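PDB 2RFR: uncharacterized protein from Novosphingobium aromaticivorans, which is of unknown function but adopts the cystatin-like fold of the NTF2 superfamily and carries a SnoaL-like domain. Local coordinates for residues L43-G48 and G131-R136. Residues are numbered along the deposited sequence; the frame is centred on the assembly and turned at random.
Sequences LWVEDG and GWRAVR
Trp-44 and Ala-134 face each other as a parallel beta bridge, in which Ala-134 N donates to Leu-43 O (2.8 Å) and Val-45 N to Ala-134 O (2.9 Å), so that both backbone polar groups of Ala-134 are taken up by the residues flanking Trp-44. Ala-134 CB sits over the five-membered ring of Trp-44, 3.7 Å from its centroid and 9° off the normal, a CH-pi contact, while Val-135 O approaches the indole edge in the ring plane, 3.6 Å from CD1. The indole reaches this place with CG anti to its own carbonyl carbon (chi1 -84°). Replacing Trp-44 by alanine would probably leave the Ala-134 methyl without its aromatic cover. Beside the bridge, Val-45 CG1 lies 3.7 Å from Arg-133 CB, the two side chains crossing at a slant. A type I turn, Val-45 to Gly-48, then leads into strand 48-52, bringing Gly-48 CA to 3.3 Å from Val-135 O. The parallel pairing thus sets 44-45 and, after the turn, 48-52 beside strand 131-141 in the mixed sheet of the NTF2-like, cystatin-like fold. Val-135 and Arg-136 form a classic bulge opposite Thr-124 of strand 112-128, the antiparallel neighbour of strand 131-141, and Tyr-28 of helix 5-33 and Ile-64 of helix 61-69 pack against Trp-44.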
ATOM      1  N   LEU A  43       6.050 -13.345  13.127  1.00  9.99           N
ATOM      2  CA  LEU A  43       4.774 -12.774  12.727  1.00  9.90           C
ATOM      3  C   LEU A  43       3.621 -13.771  12.875  1.00  8.76           C
ATOM      4  O   LEU A  43       2.468 -13.329  12.960  1.00 10.03           O
ATOM      5  CB  LEU A  43       4.856 -12.286  11.286  1.00  8.49           C
ATOM      6  CG  LEU A  43       5.913 -11.224  10.955  1.00  8.91           C
ATOM      7  CD1 LEU A  43       5.922 -11.004   9.427  1.00 10.49           C
ATOM      8  CD2 LEU A  43       5.641  -9.906  11.688  1.00 10.88           C
ATOM      9  N   TRP A  44       3.943 -15.068  12.832  1.00  9.15           N
ATOM     10  CA  TRP A  44       2.996 -16.146  12.991  1.00  9.22           C
ATOM     11  C   TRP A  44       2.954 -16.669  14.398  1.00 10.50           C
ATOM     12  O   TRP A  44       3.908 -16.575  15.157  1.00 11.36           O
ATOM     13  CB  TRP A  44       3.403 -17.330  12.093  1.00  9.69           C
ATOM     14  CG  TRP A  44       2.960 -17.277  10.627  1.00  9.49           C
ATOM     15  CD1 TRP A  44       1.924 -17.911  10.062  1.00  8.72           C
ATOM     16  CD2 TRP A  44       3.660 -16.569   9.547  1.00  8.16           C
ATOM     17  NE1 TRP A  44       1.907 -17.670   8.726  1.00  9.69           N
ATOM     18  CE2 TRP A  44       2.970 -16.864   8.379  1.00  8.56           C
ATOM     19  CE3 TRP A  44       4.807 -15.786   9.466  1.00  8.78           C
ATOM     20  CZ2 TRP A  44       3.366 -16.377   7.135  1.00  9.83           C
ATOM     21  CZ3 TRP A  44       5.192 -15.288   8.225  1.00  9.81           C
ATOM     22  CH2 TRP A  44       4.478 -15.603   7.080  1.00  9.29           C
ATOM     23  N   VAL A  45       1.822 -17.283  14.723  1.00  9.69           N
ATOM     24  CA  VAL A  45       1.701 -18.186  15.898  1.00 10.07           C
ATOM     25  C   VAL A  45       2.708 -19.309  15.750  1.00 10.21           C
ATOM     26  O   VAL A  45       3.209 -19.621  14.656  1.00  9.98           O
ATOM     27  CB  VAL A  45       0.258 -18.676  16.096  1.00 10.64           C
ATOM     28  CG1 VAL A  45      -0.695 -17.493  16.329  1.00 11.44           C
ATOM     29  CG2 VAL A  45      -0.205 -19.588  14.971  1.00 12.22           C
ATOM     30  N   GLU A  46       3.004 -19.973  16.871  0.50 11.36           N
ATOM     31  CA  GLU A  46       4.056 -20.989  16.856  0.50 10.67           C
ATOM     32  C   GLU A  46       3.852 -22.076  15.818  0.50 12.21           C
ATOM     33  O   GLU A  46       4.802 -22.498  15.177  0.50 12.73           O
ATOM     34  CB  GLU A  46       4.180 -21.676  18.247  0.50 12.50           C
ATOM     35  CG  GLU A  46       5.124 -22.910  18.247  0.50 14.56           C
ATOM     36  CD  GLU A  46       6.567 -22.611  17.832  0.50 17.58           C
ATOM     37  OE1 GLU A  46       7.095 -21.560  18.204  0.50 17.79           O
ATOM     38  OE2 GLU A  46       7.183 -23.437  17.119  0.50 21.56           O
ATOM     39  N   ASP A  47       2.616 -22.536  15.692  1.00 11.38           N
ATOM     40  CA  ASP A  47       2.282 -23.572  14.723  1.00 12.92           C
ATOM     41  C   ASP A  47       1.629 -23.015  13.442  1.00 11.64           C
ATOM     42  O   ASP A  47       0.872 -23.676  12.752  1.00 13.64           O
ATOM     43  CB  ASP A  47       1.396 -24.632  15.373  1.00 13.72           C
ATOM     44  CG  ASP A  47       0.054 -24.146  15.763  1.00 19.66           C
ATOM     45  OD1 ASP A  47      -0.149 -22.922  15.842  1.00 22.30           O
ATOM     46  OD2 ASP A  47      -0.803 -25.023  16.132  1.00 27.71           O
ATOM     47  N   GLY A  48       2.003 -21.791  13.111  1.00 10.65           N
ATOM     48  CA  GLY A  48       1.489 -21.136  11.913  1.00  9.99           C
ATOM     49  C   GLY A  48       1.929 -21.817  10.633  1.00  9.90           C
ATOM     50  O   GLY A  48       2.918 -22.541  10.594  1.00 10.51           O
ATOM     51  N   GLY A 131      -0.590 -10.020  21.253  1.00 17.26           N
ATOM     52  CA  GLY A 131      -1.026  -9.252  20.083  1.00 15.62           C
ATOM     53  C   GLY A 131      -1.486 -10.123  18.943  1.00 13.46           C
ATOM     54  O   GLY A 131      -1.461 -11.347  18.991  1.00 12.62           O
ATOM     55  N   TRP A 132      -1.921  -9.485  17.883  1.00 11.36           N
ATOM     56  CA  TRP A 132      -2.326 -10.209  16.699  1.00  9.67           C
ATOM     57  C   TRP A 132      -1.124 -10.926  16.087  1.00  9.97           C
ATOM     58  O   TRP A 132      -0.033 -10.384  16.018  1.00 11.02           O
ATOM     59  CB  TRP A 132      -2.941  -9.242  15.696  1.00  9.03           C
ATOM     60  CG  TRP A 132      -4.307  -8.806  16.077  1.00  9.36           C
ATOM     61  CD1 TRP A 132      -4.661  -7.670  16.804  1.00  9.82           C
ATOM     62  CD2 TRP A 132      -5.533  -9.461  15.772  1.00  9.11           C
ATOM     63  NE1 TRP A 132      -6.009  -7.621  16.948  1.00 10.95           N
ATOM     64  CE2 TRP A 132      -6.583  -8.684  16.317  1.00 10.03           C
ATOM     65  CE3 TRP A 132      -5.865 -10.624  15.087  1.00  9.31           C
ATOM     66  CZ2 TRP A 132      -7.907  -9.048  16.184  1.00 10.56           C
ATOM     67  CZ3 TRP A 132      -7.185 -10.985  14.940  1.00 10.66           C
ATOM     68  CH2 TRP A 132      -8.195 -10.212  15.508  1.00 10.01           C
ATOM     69  N   ARG A 133      -1.380 -12.147  15.613  1.00  9.22           N
ATOM     70  CA  ARG A 133      -0.380 -12.943  14.891  1.00  8.88           C
ATOM     71  C   ARG A 133      -1.046 -13.663  13.732  1.00  9.68           C
ATOM     72  O   ARG A 133      -2.238 -13.969  13.764  1.00  9.57           O
ATOM     73  CB  ARG A 133       0.249 -13.999  15.826  1.00  9.95           C
ATOM     74  CG  ARG A 133       1.056 -13.472  16.975  1.00 10.50           C
ATOM     75  CD  ARG A 133       2.352 -12.827  16.565  1.00 11.61           C
ATOM     76  NE  ARG A 133       3.139 -12.366  17.701  1.00 12.93           N
ATOM     77  CZ  ARG A 133       3.013 -11.196  18.286  1.00 14.68           C
ATOM     78  NH1 ARG A 133       2.075 -10.342  17.948  1.00 16.29           N
ATOM     79  NH2 ARG A 133       3.815 -10.879  19.284  1.00 19.17           N
ATOM     80  N   ALA A 134      -0.274 -13.920  12.680  1.00  8.96           N
ATOM     81  CA  ALA A 134      -0.743 -14.698  11.576  1.00  8.96           C
ATOM     82  C   ALA A 134      -0.942 -16.160  11.952  1.00  9.09           C
ATOM     83  O   ALA A 134      -0.151 -16.746  12.710  1.00  9.60           O
ATOM     84  CB  ALA A 134       0.261 -14.593  10.381  1.00 10.00           C
ATOM     85  N   VAL A 135      -1.975 -16.774  11.408  1.00  9.15           N
ATOM     86  CA  VAL A 135      -2.241 -18.206  11.585  1.00  9.45           C
ATOM     87  C   VAL A 135      -1.883 -18.951  10.324  1.00  9.54           C
ATOM     88  O   VAL A 135      -1.059 -19.851  10.345  1.00 10.66           O
ATOM     89  CB  VAL A 135      -3.691 -18.437  11.993  1.00 10.15           C
ATOM     90  CG1 VAL A 135      -4.016 -19.962  12.037  1.00 12.76           C
ATOM     91  CG2 VAL A 135      -3.965 -17.763  13.343  1.00 12.53           C
ATOM     92  N   ARG A 136      -2.446 -18.560   9.186  1.00  9.15           N
ATOM     93  CA  ARG A 136      -2.150 -19.198   7.906  1.00  9.51           C
ATOM     94  C   ARG A 136      -2.045 -18.123   6.842  1.00 10.16           C
ATOM     95  O   ARG A 136      -2.864 -17.199   6.757  1.00 12.16           O
ATOM     96  CB  ARG A 136      -3.246 -20.196   7.544  1.00 11.04           C
ATOM     97  CG  ARG A 136      -2.969 -20.967   6.278  1.00 12.52           C
ATOM     98  CD  ARG A 136      -3.943 -22.160   6.146  1.00 17.38           C
ATOM     99  NE  ARG A 136      -3.868 -22.878   4.879  1.00 15.56           N
ATOM    100  CZ  ARG A 136      -3.119 -23.951   4.570  1.00 19.51           C
ATOM    101  NH1 ARG A 136      -2.306 -24.479   5.421  1.00 27.35           N
ATOM    102  NH2 ARG A 136      -3.183 -24.449   3.337  1.00 25.64           N
TER